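PDB 1T82: thioesterase domain protein YiiD from Shewanella oneidensis, which is probably a dimeric hot-dog-fold enzyme with acyl-transferring or thioesterase activity. Local coordinates for residues B[103-108]-B[135-140]; B[63-68]-B[95-100]; B[88-93]-B[147-152]; B[111-116]-B[129-134]; B[16-21]-B[34-39]. One frame throughout, in Å; residues are numbered along the deposited sequence.

Interaction 1 (B[103-108]-B[135-140])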
# COMPACT_ATOMS: atom_id res chain seq x y z
N VAL B 103 -7.32 -7.81 10.38
CA VAL B 103 -8.62 -7.29 9.97
C VAL B 103 -9.44 -8.48 9.50
O VAL B 103 -9.12 -9.10 8.48
CB VAL B 103 -8.48 -6.28 8.82
CG1 VAL B 103 -9.85 -5.79 8.37
CG2 VAL B 103 -7.61 -5.10 9.26
N THR B 104 -10.51 -8.79 10.23
CA THR B 104 -11.34 -9.95 9.92
C THR B 104 -12.64 -9.74 9.16
O THR B 104 -13.39 -10.69 8.91
CB THR B 104 -11.64 -10.72 11.21
OG1 THR B 104 -12.23 -9.84 12.17
CG2 THR B 104 -10.37 -11.31 11.77
N SER B 105 -12.94 -8.50 8.79
CA SER B 105 -14.14 -8.21 8.01
C SER B 105 -14.01 -6.83 7.40
O SER B 105 -12.99 -6.16 7.60
CB SER B 105 -15.41 -8.30 8.89
OG SER B 105 -15.40 -7.36 9.94
N ALA B 106 -15.01 -6.42 6.64
CA ALA B 106 -15.00 -5.11 6.00
C ALA B 106 -14.73 -4.05 7.06
O ALA B 106 -15.53 -3.86 7.98
CB ALA B 106 -16.33 -4.85 5.31
N PRO B 107 -13.60 -3.33 6.95
CA PRO B 107 -13.25 -2.30 7.94
C PRO B 107 -13.82 -0.91 7.70
O PRO B 107 -14.38 -0.62 6.64
CB PRO B 107 -11.73 -2.29 7.87
CG PRO B 107 -11.49 -2.46 6.40
CD PRO B 107 -12.49 -3.55 6.00
N GLU B 108 -13.68 -0.07 8.71
CA GLU B 108 -14.11 1.32 8.61
C GLU B 108 -12.82 2.12 8.64
O GLU B 108 -12.09 2.11 9.63
CB GLU B 108 -15.01 1.71 9.78
CG GLU B 108 -16.41 1.14 9.66
CD GLU B 108 -17.31 1.61 10.77
OE1 GLU B 108 -17.07 1.22 11.93
OE2 GLU B 108 -18.25 2.38 10.48
N LEU B 135 -7.82 2.72 10.73
CA LEU B 135 -8.64 1.63 10.25
C LEU B 135 -9.18 0.82 11.42
O LEU B 135 -8.41 0.36 12.27
CB LEU B 135 -7.83 0.73 9.30
CG LEU B 135 -8.56 -0.43 8.62
CD1 LEU B 135 -7.91 -0.72 7.27
CD2 LEU B 135 -8.53 -1.66 9.52
N PHE B 136 -10.49 0.67 11.47
CA PHE B 136 -11.16 -0.07 12.53
C PHE B 136 -11.90 -1.28 11.98
O PHE B 136 -12.36 -1.27 10.84
CB PHE B 136 -12.17 0.82 13.26
CG PHE B 136 -11.58 2.07 13.84
CD1 PHE B 136 -11.40 3.21 13.06
CD2 PHE B 136 -11.20 2.11 15.18
CE1 PHE B 136 -10.85 4.36 13.60
CE2 PHE B 136 -10.65 3.27 15.73
CZ PHE B 136 -10.47 4.39 14.94
N CYS B 137 -12.01 -2.32 12.80
CA CYS B 137 -12.75 -3.52 12.45
C CYS B 137 -13.47 -3.94 13.73
O CYS B 137 -12.84 -4.17 14.76
CB CYS B 137 -11.82 -4.64 11.99
SG CYS B 137 -12.69 -6.14 11.46
N ASP B 138 -14.80 -4.01 13.66
CA ASP B 138 -15.62 -4.36 14.81
C ASP B 138 -15.42 -3.34 15.94
O ASP B 138 -15.58 -3.66 17.12
CB ASP B 138 -15.29 -5.77 15.31
CG ASP B 138 -15.66 -6.84 14.31
OD1 ASP B 138 -16.60 -6.61 13.51
OD2 ASP B 138 -15.03 -7.92 14.33
N GLY B 139 -15.07 -2.12 15.57
CA GLY B 139 -14.87 -1.07 16.56
C GLY B 139 -13.51 -1.09 17.21
O GLY B 139 -13.28 -0.37 18.19
N LYS B 140 -12.60 -1.91 16.69
CA LYS B 140 -11.26 -1.99 17.23
C LYS B 140 -10.25 -1.42 16.25
O LYS B 140 -10.30 -1.72 15.05
CB LYS B 140 -10.88 -3.44 17.55
CG LYS B 140 -9.49 -3.58 18.13
CD LYS B 140 -9.14 -5.02 18.46
CE LYS B 140 -9.03 -5.85 17.20
NZ LYS B 140 -8.65 -7.26 17.50
O HOH W 1 -16.02 -2.95 11.01
O HOH W 2 -15.15 -0.89 12.73
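Leu135 lays its CD2 methyl against two apolar neighbours, Val103 CG2 at 3.6 Å and the ring carbon CB of Pro107 at 3.7 Å. The leucine reaches both because its CG stands anti to the backbone N (chi1 -177°), and its fork suits a site with a partner for each methyl, CD1 meeting Pro107 CG. Beside this buried patch the backbones of Glu108 and Phe136 form an antiparallel hydrogen-bonded pair, Glu108 N to Phe136 O and Phe136 N to Glu108 O, both 2.8 Å and nearly straight. Pro107 suits its place because its compact apolar ring packs on Leu135, while its carbonyl bonds to Ser47 OG. Cys137 SG marks the transition, 3.3 Å from Ser105 OG. Beyond it the contact loosens into solvent: two waters join the type I' turn from Cys137 to Lys140 to segment 103-108. One bridges Ala106 O and Asp138 N, while the other donates to Glu108 OE1 and accepts from Gly139 N. Gly139 suits the turn because at its backbone angles (83°/9°) a CB would jam against the preceding carbonyl O. Behind the apolar patch stand Ile65 and Met69 of helix 62-84, and Cys142 of strand 140-152 touches Val103, Leu135 and Cys137.

Interaction 2 (B[63-68]-B[95-100])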
# COMPACT_ATOMS: atom_id res chain seq x y z
N GLY B 63 -1.09 -5.10 1.95
CA GLY B 63 -1.08 -4.17 0.83
C GLY B 63 -2.44 -3.53 0.61
O GLY B 63 -2.53 -2.36 0.25
N SER B 64 -3.50 -4.30 0.82
CA SER B 64 -4.84 -3.77 0.65
C SER B 64 -5.13 -2.78 1.77
O SER B 64 -5.73 -1.73 1.53
CB SER B 64 -5.88 -4.89 0.64
OG SER B 64 -5.71 -5.72 -0.50
N ILE B 65 -4.72 -3.12 2.99
CA ILE B 65 -4.92 -2.24 4.13
C ILE B 65 -4.29 -0.89 3.81
O ILE B 65 -4.93 0.15 3.92
CB ILE B 65 -4.28 -2.84 5.41
CG1 ILE B 65 -5.06 -4.09 5.84
CG2 ILE B 65 -4.27 -1.80 6.53
CD1 ILE B 65 -4.47 -4.78 7.06
N TYR B 66 -3.03 -0.90 3.39
CA TYR B 66 -2.33 0.33 3.05
C TYR B 66 -3.02 1.08 1.92
O TYR B 66 -3.23 2.30 1.99
CB TYR B 66 -0.89 0.04 2.61
CG TYR B 66 -0.14 1.27 2.15
CD1 TYR B 66 0.59 2.05 3.05
CD2 TYR B 66 -0.17 1.67 0.81
CE1 TYR B 66 1.27 3.19 2.63
CE2 TYR B 66 0.51 2.81 0.38
CZ TYR B 66 1.23 3.56 1.29
OH TYR B 66 1.92 4.67 0.87
N THR B 67 -3.37 0.36 0.86
CA THR B 67 -4.00 1.00 -0.27
C THR B 67 -5.31 1.69 0.07
O THR B 67 -5.54 2.82 -0.35
CB THR B 67 -4.24 0.00 -1.42
OG1 THR B 67 -2.97 -0.49 -1.87
CG2 THR B 67 -4.96 0.68 -2.58
N ILE B 68 -6.18 1.03 0.83
CA ILE B 68 -7.44 1.68 1.18
C ILE B 68 -7.19 2.91 2.04
O ILE B 68 -7.88 3.92 1.90
CB ILE B 68 -8.43 0.70 1.88
CG1 ILE B 68 -9.74 1.41 2.20
CG2 ILE B 68 -7.82 0.14 3.15
CD1 ILE B 68 -10.86 0.46 2.61
N ALA B 95 4.73 8.20 3.69
CA ALA B 95 3.74 7.66 4.60
C ALA B 95 4.34 6.64 5.53
O ALA B 95 5.35 6.00 5.22
CB ALA B 95 2.60 7.04 3.81
N HIS B 96 3.71 6.51 6.69
CA HIS B 96 4.13 5.55 7.70
C HIS B 96 2.88 4.78 8.10
O HIS B 96 1.83 5.37 8.33
CB HIS B 96 4.70 6.28 8.91
CG HIS B 96 5.06 5.37 10.04
ND1 HIS B 96 5.85 4.25 9.87
CD2 HIS B 96 4.74 5.41 11.36
CE1 HIS B 96 6.00 3.64 11.03
NE2 HIS B 96 5.34 4.32 11.95
N ILE B 97 2.99 3.46 8.17
CA ILE B 97 1.83 2.64 8.55
C ILE B 97 2.23 1.61 9.60
O ILE B 97 3.31 1.03 9.53
CB ILE B 97 1.22 1.93 7.31
CG1 ILE B 97 -0.02 1.12 7.73
CG2 ILE B 97 2.25 1.01 6.67
CD1 ILE B 97 -0.87 0.62 6.56
N ARG B 98 1.36 1.42 10.59
CA ARG B 98 1.60 0.44 11.63
C ARG B 98 0.42 -0.51 11.64
O ARG B 98 -0.74 -0.07 11.64
CB ARG B 98 1.73 1.12 13.00
CG ARG B 98 2.78 2.21 13.06
CD ARG B 98 2.98 2.72 14.49
NE ARG B 98 3.69 1.74 15.31
CZ ARG B 98 4.99 1.50 15.22
NH1 ARG B 98 5.55 0.58 16.01
NH2 ARG B 98 5.74 2.18 14.37
N TYR B 99 0.70 -1.80 11.64
CA TYR B 99 -0.35 -2.81 11.67
C TYR B 99 -0.46 -3.31 13.10
O TYR B 99 0.47 -3.93 13.63
CB TYR B 99 -0.00 -3.96 10.72
CG TYR B 99 0.15 -3.53 9.27
CD1 TYR B 99 1.38 -3.07 8.78
CD2 TYR B 99 -0.92 -3.61 8.39
CE1 TYR B 99 1.53 -2.71 7.44
CE2 TYR B 99 -0.79 -3.24 7.05
CZ TYR B 99 0.43 -2.80 6.59
OH TYR B 99 0.56 -2.46 5.26
N LEU B 100 -1.61 -3.05 13.72
CA LEU B 100 -1.84 -3.42 15.12
C LEU B 100 -2.49 -4.78 15.33
O LEU B 100 -2.11 -5.53 16.23
CB LEU B 100 -2.70 -2.36 15.80
CG LEU B 100 -2.19 -0.91 15.71
CD1 LEU B 100 -3.19 0.01 16.41
CD2 LEU B 100 -0.83 -0.80 16.35
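Ile97 pushes its CD1 methyl into the hollow beside the helix backbone at Tyr66, 3.8 Å from Tyr66 CA and 4.0 Å from Tyr66 CB. With chi1 at -178° and chi2 also near 180°, the isoleucine reaches out extended; its other branch, CG2, meets Tyr66 CD1. Beside this bump, Ile65 brings its own methyls to the Tyr99 ring: CG2 comes within 3.8 Å of Tyr99 CE2, while CD1 lies in the ring plane, at the edge. Ile97 CG1 stands over one face of the same ring, offset toward the rim, so the two isoleucines meet the ring at a face and at an edge. Branched side chains suit this work, each offering two branches that point different ways. The arrangement is that of the hot-dog fold, in which the long helix 62-84, the sausage, lies against a curved antiparallel sheet, the bun; here the segment axes approach to 10.1 Å at 132°. Farther along, the Tyr66 ring reaches down the strand, and Ala95 CB sits at its edge, 3.8 Å from Tyr66 OH. Alanine's single methyl fits there, by the hydroxyl end. Both phenols are satisfied elsewhere: Tyr66 OH bonds to Tyr99 OH of the second subunit, and Tyr99 OH to Tyr66 OH of that chain and to Ala62 O. The two Tyr66 rings of the dimer stack on each other.

Interaction 3 (B[88-93]-B[147-152])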
# COMPACT_ATOMS: atom_id res chain seq x y z
N GLY B 88 -5.95 20.75 -8.40
CA GLY B 88 -4.59 20.44 -8.00
C GLY B 88 -4.33 18.95 -8.03
O GLY B 88 -5.18 18.16 -7.61
N ASP B 89 -3.16 18.56 -8.54
CA ASP B 89 -2.78 17.15 -8.61
C ASP B 89 -2.26 16.71 -7.25
O ASP B 89 -1.20 17.16 -6.80
CB ASP B 89 -1.70 16.94 -9.68
CG ASP B 89 -1.28 15.49 -9.79
OD1 ASP B 89 -2.16 14.61 -9.78
OD2 ASP B 89 -0.06 15.22 -9.91
N ILE B 90 -3.00 15.80 -6.61
CA ILE B 90 -2.65 15.29 -5.29
C ILE B 90 -1.72 14.08 -5.37
O ILE B 90 -2.05 13.08 -6.01
CB ILE B 90 -3.92 14.87 -4.52
CG1 ILE B 90 -4.92 16.03 -4.52
CG2 ILE B 90 -3.57 14.46 -3.09
CD1 ILE B 90 -6.31 15.66 -4.04
N VAL B 91 -0.57 14.16 -4.72
CA VAL B 91 0.39 13.07 -4.75
C VAL B 91 0.91 12.75 -3.35
O VAL B 91 1.28 13.66 -2.60
CB VAL B 91 1.59 13.42 -5.66
CG1 VAL B 91 2.53 12.23 -5.78
CG2 VAL B 91 1.09 13.85 -7.03
N LEU B 92 0.92 11.48 -2.99
CA LEU B 92 1.43 11.09 -1.68
C LEU B 92 2.95 11.14 -1.73
O LEU B 92 3.58 10.50 -2.58
CB LEU B 92 0.96 9.68 -1.31
CG LEU B 92 1.44 9.09 0.01
CD1 LEU B 92 0.94 9.92 1.20
CD2 LEU B 92 0.94 7.66 0.12
N ALA B 93 3.55 11.91 -0.83
CA ALA B 93 5.00 12.05 -0.79
C ALA B 93 5.66 11.02 0.13
O ALA B 93 6.67 10.42 -0.23
CB ALA B 93 5.37 13.45 -0.34
N GLY B 147 0.19 10.16 6.53
CA GLY B 147 0.65 10.47 5.20
C GLY B 147 0.79 11.95 4.91
O GLY B 147 0.00 12.77 5.39
N LEU B 148 1.82 12.29 4.15
CA LEU B 148 2.04 13.68 3.77
C LEU B 148 1.66 13.77 2.30
O LEU B 148 2.31 13.16 1.46
CB LEU B 148 3.51 14.07 3.96
CG LEU B 148 3.88 15.47 3.46
CD1 LEU B 148 3.06 16.51 4.20
CD2 LEU B 148 5.37 15.71 3.66
N TYR B 149 0.60 14.51 2.00
CA TYR B 149 0.18 14.66 0.61
C TYR B 149 0.58 16.03 0.10
O TYR B 149 0.59 17.01 0.85
CB TYR B 149 -1.35 14.51 0.48
CG TYR B 149 -1.86 13.13 0.82
CD1 TYR B 149 -2.01 12.72 2.15
CD2 TYR B 149 -2.16 12.21 -0.19
CE1 TYR B 149 -2.45 11.44 2.47
CE2 TYR B 149 -2.60 10.92 0.12
CZ TYR B 149 -2.74 10.54 1.45
OH TYR B 149 -3.16 9.27 1.76
N VAL B 150 0.93 16.10 -1.18
CA VAL B 150 1.32 17.36 -1.79
C VAL B 150 0.42 17.61 -2.99
O VAL B 150 0.30 16.75 -3.86
CB VAL B 150 2.79 17.33 -2.25
CG1 VAL B 150 3.15 18.64 -2.94
CG2 VAL B 150 3.70 17.07 -1.07
N SER B 151 -0.23 18.76 -3.02
CA SER B 151 -1.11 19.09 -4.12
C SER B 151 -0.51 20.22 -4.95
O SER B 151 -0.14 21.26 -4.42
CB SER B 151 -2.49 19.53 -3.61
OG SER B 151 -3.35 19.82 -4.70
N VAL B 152 -0.39 19.99 -6.25
CA VAL B 152 0.18 20.98 -7.15
C VAL B 152 -0.89 21.53 -8.09
O VAL B 152 -1.55 20.78 -8.82
CB VAL B 152 1.34 20.39 -8.00
CG1 VAL B 152 2.53 20.10 -7.11
CG2 VAL B 152 0.88 19.13 -8.71
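Leu92 sets its CD1 methyl squarely over one face of the Tyr149 ring, 3.8 Å from the centroid and 12° off the normal, a CH-pi contact. A first torsion of 178° carries the leucine's branch across to the neighbouring strand, and Ile90 CG2 comes in obliquely, 3.9 Å from Tyr149 CD2. A flat aromatic ring suits this place because its face gives the Leu92 methyl a broad surface. Replacing Tyr149 with an alanine would probably open a gap beneath Leu92 CD1 and leave Thr70 O without its phenol partner. These side chains sit on an antiparallel ladder, the edge of the hot-dog sheet within this chain. Its hydrogen-bonded pairs are Asp89 with Val152 and Val91 with Val150, closed by Ala93 N to Leu148 O at 2.9 Å. On the other face of the sheet Asp89 CB and Val152 CG2 lie side by side, 3.5 Å apart. Gly88 suits its place, since a CB there would run into Ser151 OG. Outside this shell, helix 62-84 fixes the polar ends, Tyr149 OH bonding to Thr70 O and Ser151 OG to Gln81 NE2, and Trp74 NE1 of the same helix bonds to the backbone Ile90 O. Asp89 OD1 instead pairs with His57 NE2 of the second subunit.

Interaction 4 (B[111-116]-B[129-134])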
# COMPACT_ATOMS: atom_id res chain seq x y z
N VAL B 111 -10.82 9.32 8.30
CA VAL B 111 -9.88 10.43 8.30
C VAL B 111 -10.67 11.70 8.61
O VAL B 111 -11.78 11.90 8.11
CB VAL B 111 -9.14 10.58 6.94
CG1 VAL B 111 -10.13 10.87 5.82
CG2 VAL B 111 -8.10 11.69 7.03
N ARG B 112 -10.11 12.54 9.49
CA ARG B 112 -10.74 13.79 9.88
C ARG B 112 -9.90 14.95 9.37
O ARG B 112 -8.69 14.96 9.52
CB ARG B 112 -10.86 13.87 11.41
CG ARG B 112 -11.54 15.15 11.90
CD ARG B 112 -11.87 15.10 13.40
NE ARG B 112 -12.89 14.10 13.71
CZ ARG B 112 -14.16 14.18 13.35
NH1 ARG B 112 -14.60 15.22 12.65
NH2 ARG B 112 -15.01 13.21 13.68
N TRP B 113 -10.56 15.92 8.75
CA TRP B 113 -9.87 17.08 8.20
C TRP B 113 -9.28 17.97 9.30
O TRP B 113 -10.00 18.38 10.22
CB TRP B 113 -10.86 17.89 7.34
CG TRP B 113 -10.23 19.01 6.59
CD1 TRP B 113 -10.53 20.34 6.71
CD2 TRP B 113 -9.20 18.92 5.60
NE1 TRP B 113 -9.76 21.08 5.85
CE2 TRP B 113 -8.93 20.23 5.15
CE3 TRP B 113 -8.49 17.85 5.04
CZ2 TRP B 113 -7.98 20.51 4.17
CZ3 TRP B 113 -7.53 18.13 4.06
CH2 TRP B 113 -7.29 19.45 3.64
N PRO B 114 -7.97 18.25 9.23
CA PRO B 114 -7.29 19.09 10.22
C PRO B 114 -7.35 20.59 9.91
O PRO B 114 -6.56 21.37 10.45
CB PRO B 114 -5.86 18.56 10.18
CG PRO B 114 -5.69 18.26 8.72
CD PRO B 114 -7.00 17.57 8.36
N ASP B 115 -8.29 20.98 9.06
CA ASP B 115 -8.47 22.38 8.67
C ASP B 115 -7.21 23.00 8.05
O ASP B 115 -6.83 24.12 8.38
CB ASP B 115 -8.88 23.23 9.87
CG ASP B 115 -10.21 22.82 10.46
OD1 ASP B 115 -11.06 22.27 9.71
OD2 ASP B 115 -10.42 23.06 11.66
N THR B 116 -6.58 22.25 7.15
CA THR B 116 -5.38 22.72 6.48
C THR B 116 -5.70 23.89 5.56
O THR B 116 -6.75 23.92 4.92
CB THR B 116 -4.76 21.59 5.65
OG1 THR B 116 -4.70 20.40 6.44
CG2 THR B 116 -3.35 21.96 5.20
N VAL B 129 -0.34 18.71 2.78
CA VAL B 129 -1.41 18.29 3.68
C VAL B 129 -1.02 17.02 4.44
O VAL B 129 -0.82 15.97 3.83
CB VAL B 129 -2.71 18.00 2.91
CG1 VAL B 129 -3.83 17.68 3.89
CG2 VAL B 129 -3.08 19.19 2.04
N LYS B 130 -0.90 17.13 5.75
CA LYS B 130 -0.55 15.97 6.57
C LYS B 130 -1.85 15.39 7.12
O LYS B 130 -2.58 16.07 7.83
CB LYS B 130 0.36 16.39 7.73
CG LYS B 130 1.40 15.33 8.09
CD LYS B 130 1.85 15.41 9.54
CE LYS B 130 2.44 16.76 9.90
NZ LYS B 130 2.90 16.79 11.33
N LEU B 131 -2.14 14.14 6.78
CA LEU B 131 -3.35 13.50 7.25
C LEU B 131 -3.10 12.22 8.04
O LEU B 131 -2.11 11.52 7.82
CB LEU B 131 -4.27 13.15 6.07
CG LEU B 131 -4.83 14.30 5.23
CD1 LEU B 131 -5.71 13.74 4.12
CD2 LEU B 131 -5.64 15.23 6.12
N GLU B 132 -4.01 11.94 8.95
CA GLU B 132 -3.93 10.74 9.76
C GLU B 132 -5.14 9.89 9.41
O GLU B 132 -6.27 10.37 9.47
CB GLU B 132 -3.97 11.10 11.24
CG GLU B 132 -3.86 9.90 12.16
CD GLU B 132 -3.82 10.31 13.61
OE1 GLU B 132 -4.87 10.74 14.14
OE2 GLU B 132 -2.73 10.23 14.22
N VAL B 133 -4.91 8.64 9.04
CA VAL B 133 -6.00 7.75 8.70
C VAL B 133 -5.98 6.58 9.67
O VAL B 133 -4.91 6.06 10.00
CB VAL B 133 -5.85 7.20 7.26
CG1 VAL B 133 -7.03 6.32 6.91
CG2 VAL B 133 -5.74 8.36 6.26
N GLN B 134 -7.15 6.17 10.15
CA GLN B 134 -7.23 5.05 11.07
C GLN B 134 -8.16 3.98 10.51
O GLN B 134 -9.17 4.30 9.88
CB GLN B 134 -7.76 5.50 12.43
CG GLN B 134 -6.85 6.46 13.16
CD GLN B 134 -7.29 6.69 14.59
OE1 GLN B 134 -8.42 7.10 14.85
NE2 GLN B 134 -6.39 6.41 15.53
O HOH W 3 -7.97 11.47 11.13
O HOH W 4 -5.96 13.98 9.66
O HOH W 5 -2.06 19.33 7.11
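Trp113 presses the six-membered part of its indole against two residues of the opposite strand: CZ3 lies 3.7 Å from Val129 CG1, and CE3 meets Leu131 CD2. Although the side chain sets out away from the strand, its torsions (chi1 -173°) swing the far end of the large ring back onto it. Leu131 CD2 is shared with Pro114 CD, 3.5 Å away, and that proline carbon also rests on one face of the indole, offset toward the rim. At the other end of the contact Val111 CB packs on Val133 CG2 at 4.1 Å, beta-branched residues suiting extended backbone. Shortening Trp113 to an alanine would probably open a gap beside Val129 CG1 and leave Leu131 CD2 with Pro114 as its partner from segment 111-116. All this lies where strand 108-112 parts from strand 127-137, its neighbour in the antiparallel hot-dog sheet, and no direct hydrogen bond joins the two segments. Water fills the role instead. One molecule accepts from Arg112 N and donates to Glu132 O at 2.6 Å; a second donates to Arg112 O and accepts from Glu132 N. A third binds Thr116 OG1 and accepts from Lys130 N at 2.8 Å; threonine suits this place because its hydroxyl can hold the water while OG1 also lies near Val129 CG1. On the inner side, Met76 of helix 62-84 touches both Val111 and Trp113.

Interaction 5 (B[16-21]-B[34-39])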
# COMPACT_ATOMS: atom_id res chain seq x y z
N ASN B 16 -20.18 10.00 -4.78
CA ASN B 16 -20.32 9.17 -5.97
C ASN B 16 -19.25 9.55 -6.98
O ASN B 16 -18.68 8.69 -7.65
CB ASN B 16 -21.71 9.35 -6.59
CG ASN B 16 -22.77 8.52 -5.89
OD1 ASN B 16 -23.77 9.05 -5.40
ND2 ASN B 16 -22.55 7.22 -5.84
N ARG B 17 -18.97 10.85 -7.06
CA ARG B 17 -17.95 11.37 -7.97
C ARG B 17 -16.59 10.83 -7.56
O ARG B 17 -15.78 10.45 -8.41
CB ARG B 17 -17.93 12.90 -7.89
CG ARG B 17 -16.94 13.56 -8.84
CD ARG B 17 -17.63 14.06 -10.10
NE ARG B 17 -18.60 15.12 -9.80
CZ ARG B 17 -18.28 16.30 -9.29
NH1 ARG B 17 -19.22 17.20 -9.05
NH2 ARG B 17 -17.01 16.59 -9.03
N LEU B 18 -16.34 10.80 -6.26
CA LEU B 18 -15.08 10.30 -5.74
C LEU B 18 -14.91 8.82 -6.09
O LEU B 18 -13.87 8.40 -6.60
CB LEU B 18 -15.01 10.49 -4.22
CG LEU B 18 -13.78 9.93 -3.50
CD1 LEU B 18 -12.52 10.54 -4.10
CD2 LEU B 18 -13.86 10.24 -2.01
N ARG B 19 -15.96 8.04 -5.84
CA ARG B 19 -15.94 6.60 -6.12
C ARG B 19 -15.69 6.34 -7.61
O ARG B 19 -14.89 5.49 -7.98
CB ARG B 19 -17.27 5.99 -5.67
CG ARG B 19 -17.28 4.48 -5.52
CD ARG B 19 -17.62 3.78 -6.82
NE ARG B 19 -18.80 4.35 -7.46
CZ ARG B 19 -20.00 4.47 -6.89
NH1 ARG B 19 -21.00 5.00 -7.58
NH2 ARG B 19 -20.19 4.06 -5.65
N GLN B 20 -16.39 7.09 -8.46
CA GLN B 20 -16.26 6.96 -9.91
C GLN B 20 -14.86 7.34 -10.37
O GLN B 20 -14.30 6.72 -11.29
CB GLN B 20 -17.30 7.85 -10.60
CG GLN B 20 -17.25 7.82 -12.12
CD GLN B 20 -17.28 6.42 -12.68
OE1 GLN B 20 -18.15 5.62 -12.34
NE2 GLN B 20 -16.33 6.11 -13.56
N THR B 21 -14.29 8.36 -9.74
CA THR B 21 -12.95 8.82 -10.08
C THR B 21 -11.96 7.70 -9.78
O THR B 21 -11.06 7.43 -10.58
CB THR B 21 -12.56 10.06 -9.27
OG1 THR B 21 -13.46 11.14 -9.58
CG2 THR B 21 -11.13 10.49 -9.58
N ILE B 34 -13.07 -0.75 -3.37
CA ILE B 34 -13.02 0.31 -2.37
C ILE B 34 -14.08 1.35 -2.69
O ILE B 34 -14.23 1.77 -3.84
CB ILE B 34 -11.63 0.98 -2.37
CG1 ILE B 34 -10.56 -0.08 -2.08
CG2 ILE B 34 -11.59 2.10 -1.33
CD1 ILE B 34 -9.14 0.42 -2.19
N ALA B 35 -14.84 1.76 -1.68
CA ALA B 35 -15.88 2.75 -1.89
C ALA B 35 -16.13 3.58 -0.64
O ALA B 35 -15.99 3.10 0.48
CB ALA B 35 -17.17 2.06 -2.32
N PRO B 36 -16.50 4.85 -0.84
CA PRO B 36 -16.78 5.76 0.29
C PRO B 36 -18.06 5.33 1.01
O PRO B 36 -18.98 4.78 0.40
CB PRO B 36 -16.95 7.12 -0.39
CG PRO B 36 -16.14 6.99 -1.64
CD PRO B 36 -16.48 5.60 -2.11
N LEU B 37 -18.10 5.58 2.31
CA LEU B 37 -19.27 5.25 3.12
C LEU B 37 -20.03 6.52 3.49
O LEU B 37 -21.26 6.56 3.40
CB LEU B 37 -18.85 4.54 4.41
CG LEU B 37 -18.40 3.08 4.32
CD1 LEU B 37 -17.89 2.61 5.69
CD2 LEU B 37 -19.55 2.22 3.86
N SER B 38 -19.31 7.56 3.89
CA SER B 38 -19.95 8.80 4.30
C SER B 38 -18.96 9.94 4.47
O SER B 38 -17.76 9.71 4.64
CB SER B 38 -20.69 8.58 5.61
OG SER B 38 -19.80 8.13 6.62
N PHE B 39 -19.47 11.16 4.45
CA PHE B 39 -18.64 12.34 4.63
C PHE B 39 -19.47 13.42 5.32
O PHE B 39 -20.26 14.11 4.67
CB PHE B 39 -18.13 12.86 3.28
CG PHE B 39 -17.30 14.11 3.38
CD1 PHE B 39 -16.25 14.21 4.28
CD2 PHE B 39 -17.57 15.20 2.55
CE1 PHE B 39 -15.48 15.37 4.37
CE2 PHE B 39 -16.81 16.37 2.63
CZ PHE B 39 -15.76 16.45 3.54
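Pro36 meets the helix by its ring alone, and the contact has no hydrogen bond across it: a proline in a strand, packed across the first carbons of an arginine. The aliphatic root of Arg19 does the touching, CB and CG each lying 3.7 Å from Pro36 CD, with the two side chains crossing at about a right angle. Arg19 CG also reaches Ala35 CB at 4.0 Å. Arginine suits this margin because its first carbons are apolar enough to cover the proline while the chain, bent at chi2 (-88°) and chi3, takes the charged end elsewhere. On the buried side Leu18 CD2 comes to 4.0 Å from Pro36 CG, so the pyrrolidine is touched by neighbouring residues of one helical turn. Proline suits the place because its ring presents CG and CD to the helix, and the small Ala35 beside it lets Arg19 approach, their CA atoms being 5.7 Å apart. The short helix and strand segments run nearly antiparallel, 163° between directions, with axes 7.8 Å apart at closest. Farther along the strand, Leu37 and Ser38 both face Ser45 in a classic beta bulge. Leu15 and Trp22 of helix 12-25 also touch Pro36, Trp78 of helix 62-84 backs Leu18, and strand 43-47 continues the sheet by backbone bonds from Ala35 to Ser47.

Along the chain, interaction 5 closes first, then interaction 2 closes before interaction 1 opens; interactions 2 and 3 alternate their segments, and the span of interaction 3 encloses interaction 1, which in turn encloses interaction 4. All reach one antiparallel sheet. Interactions 1 and 4 share strand 127-137 with centres 19 Å apart, and interactions 2 and 3 share strand 89-99 at 17 Å. The closest centres, 13 Å, are those of interactions 3 and 4 and of 1 and 2; Ile65 joins the latter pair, touching Val103 and Leu135, and Ile34 links interactions 5 and 2. Interactions 2 and 3 also reach the second subunit, and the sheet runs on across the dimer interface.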